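Local coordinates for SPbeta prophage-derived aminoglycoside N(3')-acetyltransferase-like protein YokD (Bacillus subtilis, PDB 2NYG) that is an aminoglycoside-acetyltransferase-like protein of the antibiotic N-acetyltransferase family that binds coenzyme A and may contribute to antibiotic resistance, at residues M98-R110 / R120-S134. Numbering follows the deposited sequence.
Sequences MPAYNSNYTPTTR and RSYPEVKRSNHPNYS
One face of the Tyr101 ring lies on the backbone of His130 and Pro131. Pro131 CA makes a CH-pi contact, 3.7 Å from the ring centroid, and His130 O sits above the same face toward the rim. On the opposite face is the backbone N of Ser103, from the ring's own loop. Arg127 NH2 stands at the ring edge, in its plane. The ring and the Arg127 guanidinium are perpendicular, and Tyr101 OH lies over one face of the guanidinium. Tyr101 OH donates to Ser128 O at 3.2 Å, nearly in line with the C=O bond.

Arg127 enters the 98-110 loop as a straight rod. CG is anti to the backbone N (chi1 -170°), and the chain stays extended to NE. Arg127 NH1 and Arg127 NH2 grip one atom end-on: each is 3.0 Å from Thr106 O, which lies in the guanidinium plane. NH1 also makes a weak bond to Ser103 O. One side chain thus holds the loop firmly at Thr106 O and weakly at Ser103 O. The loop is also braced internally, with Asn102 OD1 accepting from Asn104 N in an Asx turn.

Arg120 bends at chi3 (-106°), and its CD packs against Thr108 CG2 at 3.8 Å. A water accepts from Arg120 NE at 3.0 Å and donates to Ser103 O at 3.0 Å. Arg120 NH1 forms a salt bridge with Glu117, which also bonds Thr108 OG1.

The contact joins the loop after helix 93-96 to strand 126-127, outermost in this chain's seven-stranded sheet, and the loop that leads into strand 135-139. Helix 114-119 connects the two segments. Tyr105 stacks on Tyr122 of the second subunit, and the side chain of Thr108 is about 8 Å from bound coenzyme A, so the contact lies near both the dimer interface and the cofactor site.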
loop_
_atom_site.group_PDB
_atom_site.type_symbol
_atom_site.label_atom_id
_atom_site.label_comp_id
_atom_site.label_asym_id
_atom_site.label_seq_id
_atom_site.Cartn_x
_atom_site.Cartn_y
_atom_site.Cartn_z
ATOM N N MET A 98 7.783 16.845 -10.643
ATOM C CA MET A 98 7.763 15.607 -9.871
ATOM C C MET A 98 7.451 15.863 -8.396
ATOM O O MET A 98 8.181 16.581 -7.710
ATOM C CB MET A 98 9.102 14.887 -10.005
ATOM C CG MET A 98 9.129 13.524 -9.373
ATOM S SD MET A 98 10.705 12.729 -9.662
ATOM C CE MET A 98 10.564 12.297 -11.368
ATOM N N PRO A 99 6.346 15.285 -7.889
ATOM C CA PRO A 99 6.010 15.498 -6.479
ATOM C C PRO A 99 7.201 15.153 -5.608
ATOM O O PRO A 99 7.827 14.111 -5.790
ATOM C CB PRO A 99 4.849 14.539 -6.249
ATOM C CG PRO A 99 4.149 14.557 -7.569
ATOM C CD PRO A 99 5.307 14.480 -8.559
ATOM N N ALA A 100 7.520 16.042 -4.678
ATOM C CA ALA A 100 8.623 15.811 -3.776
ATOM C C ALA A 100 8.360 14.581 -2.902
ATOM O O ALA A 100 7.215 14.171 -2.693
ATOM C CB ALA A 100 8.831 17.022 -2.912
ATOM N N TYR A 101 9.438 14.000 -2.393
ATOM C CA TYR A 101 9.362 12.831 -1.536
ATOM C C TYR A 101 8.843 13.182 -0.150
ATOM O O TYR A 101 9.277 14.151 0.450
ATOM C CB TYR A 101 10.746 12.204 -1.385
ATOM C CG TYR A 101 10.817 11.158 -0.297
ATOM C CD1 TYR A 101 10.258 9.900 -0.492
ATOM C CD2 TYR A 101 11.401 11.446 0.943
ATOM C CE1 TYR A 101 10.268 8.943 0.509
ATOM C CE2 TYR A 101 11.420 10.502 1.964
ATOM C CZ TYR A 101 10.846 9.241 1.741
ATOM O OH TYR A 101 10.816 8.287 2.731
ATOM N N ASN A 102 7.930 12.375 0.365
ATOM C CA ASN A 102 7.395 12.609 1.694
ATOM C C ASN A 102 7.318 11.262 2.410
ATOM O O ASN A 102 6.664 10.346 1.928
ATOM C CB ASN A 102 6.007 13.252 1.579
ATOM C CG ASN A 102 5.480 13.742 2.905
ATOM O OD1 ASN A 102 5.210 12.957 3.809
ATOM N ND2 ASN A 102 5.338 15.051 3.033
ATOM N N SER A 103 7.996 11.133 3.544
ATOM C CA SER A 103 7.989 9.882 4.300
ATOM C C SER A 103 6.583 9.362 4.585
ATOM O O SER A 103 6.386 8.168 4.794
ATOM C CB SER A 103 8.680 10.067 5.650
ATOM O OG SER A 103 9.913 10.728 5.510
ATOM N N ASN A 104 5.600 10.247 4.596
ATOM C CA ASN A 104 4.253 9.815 4.919
ATOM C C ASN A 104 3.397 9.271 3.788
ATOM O O ASN A 104 2.356 8.657 4.039
ATOM C CB ASN A 104 3.543 10.944 5.663
ATOM C CG ASN A 104 4.284 11.339 6.930
ATOM O OD1 ASN A 104 4.840 12.430 7.027
ATOM N ND2 ASN A 104 4.315 10.434 7.902
ATOM N N TYR A 105 3.831 9.461 2.545
ATOM C CA TYR A 105 3.037 8.948 1.445
ATOM C C TYR A 105 3.705 8.459 0.179
ATOM O O TYR A 105 3.065 7.773 -0.601
ATOM C CB TYR A 105 1.941 9.956 1.077
ATOM C CG TYR A 105 2.404 11.368 0.779
ATOM C CD1 TYR A 105 2.995 11.698 -0.443
ATOM C CD2 TYR A 105 2.193 12.390 1.702
ATOM C CE1 TYR A 105 3.355 13.025 -0.734
ATOM C CE2 TYR A 105 2.551 13.706 1.424
ATOM C CZ TYR A 105 3.127 14.024 0.208
ATOM O OH TYR A 105 3.459 15.340 -0.049
ATOM N N THR A 106 4.974 8.770 -0.047
ATOM C CA THR A 106 5.611 8.308 -1.282
ATOM C C THR A 106 5.651 6.781 -1.407
ATOM O O THR A 106 6.446 6.105 -0.754
ATOM C CB THR A 106 7.036 8.862 -1.418
ATOM O OG1 THR A 106 6.996 10.296 -1.359
ATOM C CG2 THR A 106 7.643 8.424 -2.742
ATOM N N PRO A 107 4.803 6.220 -2.277
ATOM C CA PRO A 107 4.748 4.768 -2.476
ATOM C C PRO A 107 6.097 4.090 -2.763
ATOM O O PRO A 107 6.914 4.593 -3.534
ATOM C CB PRO A 107 3.753 4.621 -3.626
ATOM C CG PRO A 107 3.923 5.895 -4.388
ATOM C CD PRO A 107 4.028 6.928 -3.310
ATOM N N THR A 108 6.325 2.944 -2.131
ATOM C CA THR A 108 7.563 2.194 -2.336
ATOM C C THR A 108 7.583 1.624 -3.741
ATOM O O THR A 108 6.538 1.414 -4.356
ATOM C CB THR A 108 7.701 0.985 -1.386
ATOM O OG1 THR A 108 6.620 0.081 -1.613
ATOM C CG2 THR A 108 7.689 1.416 0.053
ATOM N N THR A 109 8.787 1.359 -4.235
ATOM C CA THR A 109 8.987 0.785 -5.557
ATOM C C THR A 109 8.390 -0.617 -5.555
ATOM O O THR A 109 8.598 -1.387 -4.626
ATOM C CB THR A 109 10.491 0.732 -5.892
ATOM O OG1 THR A 109 11.039 2.050 -5.768
ATOM C CG2 THR A 109 10.723 0.225 -7.308
ATOM N N ARG A 110 7.649 -0.936 -6.609
ATOM C CA ARG A 110 6.977 -2.225 -6.742
ATOM C C ARG A 110 7.805 -3.454 -6.345
ATOM O O ARG A 110 7.285 -4.401 -5.749
ATOM C CB ARG A 110 6.472 -2.389 -8.177
ATOM C CG ARG A 110 6.000 -1.098 -8.840
ATOM C CD ARG A 110 5.177 -0.217 -7.906
ATOM N NE ARG A 110 3.962 -0.858 -7.403
ATOM C CZ ARG A 110 2.823 -0.966 -8.081
ATOM N NH1 ARG A 110 2.728 -0.478 -9.313
ATOM N NH2 ARG A 110 1.771 -1.542 -7.512
ATOM N N ARG A 120 4.678 -0.063 5.810
ATOM C CA ARG A 120 5.085 1.330 5.955
ATOM C C ARG A 120 4.013 2.219 6.557
ATOM O O ARG A 120 4.324 3.230 7.163
ATOM C CB ARG A 120 5.536 1.917 4.614
ATOM C CG ARG A 120 4.452 1.969 3.536
ATOM C CD ARG A 120 4.914 2.781 2.333
ATOM N NE ARG A 120 4.269 4.091 2.266
ATOM C CZ ARG A 120 3.292 4.399 1.417
ATOM N NH1 ARG A 120 2.845 3.492 0.561
ATOM N NH2 ARG A 120 2.758 5.612 1.418
ATOM N N SER A 121 2.754 1.863 6.391
ATOM C CA SER A 121 1.709 2.687 6.965
ATOM C C SER A 121 0.931 1.876 7.990
ATOM O O SER A 121 -0.286 2.013 8.129
ATOM C CB SER A 121 0.782 3.211 5.876
ATOM O OG SER A 121 0.034 2.153 5.315
ATOM N N TYR A 122 1.660 1.018 8.699
ATOM C CA TYR A 122 1.091 0.173 9.745
ATOM C C TYR A 122 1.262 0.937 11.064
ATOM O O TYR A 122 2.254 1.641 11.259
ATOM C CB TYR A 122 1.838 -1.160 9.815
ATOM C CG TYR A 122 1.129 -2.232 10.606
ATOM C CD1 TYR A 122 0.038 -2.913 10.069
ATOM C CD2 TYR A 122 1.568 -2.594 11.881
ATOM C CE1 TYR A 122 -0.598 -3.942 10.780
ATOM C CE2 TYR A 122 0.937 -3.619 12.601
ATOM C CZ TYR A 122 -0.143 -4.289 12.041
ATOM O OH TYR A 122 -0.757 -5.311 12.721
ATOM N N PRO A 123 0.301 0.795 11.989
ATOM C CA PRO A 123 0.391 1.502 13.269
ATOM C C PRO A 123 1.725 1.320 13.976
ATOM O O PRO A 123 2.140 0.191 14.273
ATOM C CB PRO A 123 -0.765 0.914 14.073
ATOM C CG PRO A 123 -1.730 0.466 13.025
ATOM C CD PRO A 123 -0.832 -0.147 11.997
ATOM N N GLU A 124 2.395 2.441 14.224
ATOM C CA GLU A 124 3.666 2.469 14.944
ATOM C C GLU A 124 4.954 2.246 14.155
ATOM O O GLU A 124 6.033 2.152 14.732
ATOM C CB GLU A 124 3.583 1.500 16.116
ATOM C CG GLU A 124 2.288 1.681 16.895
ATOM C CD GLU A 124 2.515 1.958 18.351
ATOM O OE1 GLU A 124 2.779 0.991 19.096
ATOM O OE2 GLU A 124 2.437 3.144 18.745
ATOM N N VAL A 125 4.840 2.182 12.838
ATOM C CA VAL A 125 5.995 2.002 11.978
ATOM C C VAL A 125 6.562 3.362 11.567
ATOM O O VAL A 125 5.826 4.248 11.136
ATOM C CB VAL A 125 5.611 1.226 10.711
ATOM C CG1 VAL A 125 6.799 1.155 9.762
ATOM C CG2 VAL A 125 5.135 -0.153 11.083
ATOM N N LYS A 126 7.872 3.522 11.697
ATOM C CA LYS A 126 8.517 4.772 11.322
ATOM C C LYS A 126 9.280 4.594 10.012
ATOM O O LYS A 126 9.616 3.470 9.634
ATOM C CB LYS A 126 9.476 5.209 12.414
ATOM C CG LYS A 126 8.805 5.623 13.717
ATOM C CD LYS A 126 8.435 7.103 13.720
ATOM C CE LYS A 126 8.219 7.589 15.139
ATOM N NZ LYS A 126 7.198 6.744 15.820
ATOM N N ARG A 127 9.558 5.709 9.336
ATOM C CA ARG A 127 10.265 5.704 8.060
ATOM C C ARG A 127 11.345 6.775 8.042
ATOM O O ARG A 127 11.115 7.895 8.494
ATOM C CB ARG A 127 9.277 5.969 6.928
ATOM C CG ARG A 127 9.815 5.763 5.533
ATOM C CD ARG A 127 8.717 5.946 4.520
ATOM N NE ARG A 127 9.157 5.644 3.165
ATOM C CZ ARG A 127 8.396 5.790 2.086
ATOM N NH1 ARG A 127 7.156 6.231 2.203
ATOM N NH2 ARG A 127 8.877 5.503 0.888
ATOM N N SER A 128 12.518 6.429 7.512
ATOM C CA SER A 128 13.643 7.366 7.421
ATOM C C SER A 128 13.426 8.412 6.314
ATOM O O SER A 128 12.628 8.221 5.395
ATOM C CB SER A 128 14.945 6.600 7.188
ATOM O OG SER A 128 14.820 5.697 6.104
ATOM N N ASN A 129 14.155 9.516 6.391
ATOM C CA ASN A 129 13.962 10.584 5.427
ATOM C C ASN A 129 14.704 10.613 4.079
ATOM O O ASN A 129 14.878 11.679 3.495
ATOM C CB ASN A 129 14.153 11.918 6.143
ATOM C CG ASN A 129 13.459 13.047 5.433
ATOM O OD1 ASN A 129 12.291 12.934 5.081
ATOM N ND2 ASN A 129 14.171 14.145 5.215
ATOM N N HIS A 130 15.122 9.470 3.554
ATOM C CA HIS A 130 15.812 9.484 2.267
ATOM C C HIS A 130 14.780 9.313 1.154
ATOM O O HIS A 130 13.834 8.534 1.286
ATOM C CB HIS A 130 16.861 8.379 2.221
ATOM C CG HIS A 130 17.919 8.607 1.189
ATOM N ND1 HIS A 130 17.731 8.317 -0.146
ATOM C CD2 HIS A 130 19.149 9.166 1.285
ATOM C CE1 HIS A 130 18.800 8.690 -0.826
ATOM N NE2 HIS A 130 19.674 9.209 0.017
ATOM N N PRO A 131 14.939 10.043 0.044
ATOM C CA PRO A 131 14.027 9.997 -1.105
ATOM C C PRO A 131 14.091 8.752 -1.991
ATOM O O PRO A 131 13.141 8.456 -2.740
ATOM C CB PRO A 131 14.381 11.274 -1.856
ATOM C CG PRO A 131 15.843 11.388 -1.613
ATOM C CD PRO A 131 15.933 11.114 -0.128
ATOM N N ASN A 132 15.198 8.016 -1.904
ATOM C CA ASN A 132 15.335 6.813 -2.702
ATOM C C ASN A 132 15.540 5.551 -1.893
ATOM O O ASN A 132 14.927 4.533 -2.169
ATOM C CB ASN A 132 16.500 6.940 -3.684
ATOM C CG ASN A 132 16.272 7.987 -4.744
ATOM O OD1 ASN A 132 15.141 8.381 -5.040
ATOM N ND2 ASN A 132 17.363 8.429 -5.351
ATOM N N TYR A 133 16.405 5.618 -0.890
ATOM C CA TYR A 133 16.722 4.445 -0.092
ATOM C C TYR A 133 16.269 4.516 1.360
ATOM O O TYR A 133 17.061 4.333 2.290
ATOM C CB TYR A 133 18.225 4.223 -0.155
ATOM C CG TYR A 133 18.766 4.247 -1.571
ATOM C CD1 TYR A 133 18.332 3.311 -2.526
ATOM C CD2 TYR A 133 19.737 5.181 -1.955
ATOM C CE1 TYR A 133 18.859 3.308 -3.824
ATOM C CE2 TYR A 133 20.266 5.179 -3.247
ATOM C CZ TYR A 133 19.821 4.240 -4.174
ATOM O OH TYR A 133 20.327 4.243 -5.447
ATOM N N SER A 134 14.989 4.786 1.559
ATOM C CA SER A 134 14.449 4.869 2.904
ATOM C C SER A 134 14.213 3.477 3.452
ATOM O O SER A 134 14.161 2.500 2.710
ATOM C CB SER A 134 13.125 5.643 2.910
ATOM O OG SER A 134 12.291 5.235 1.837
HETATM O O HOH W 1 5.043 5.526 4.775
#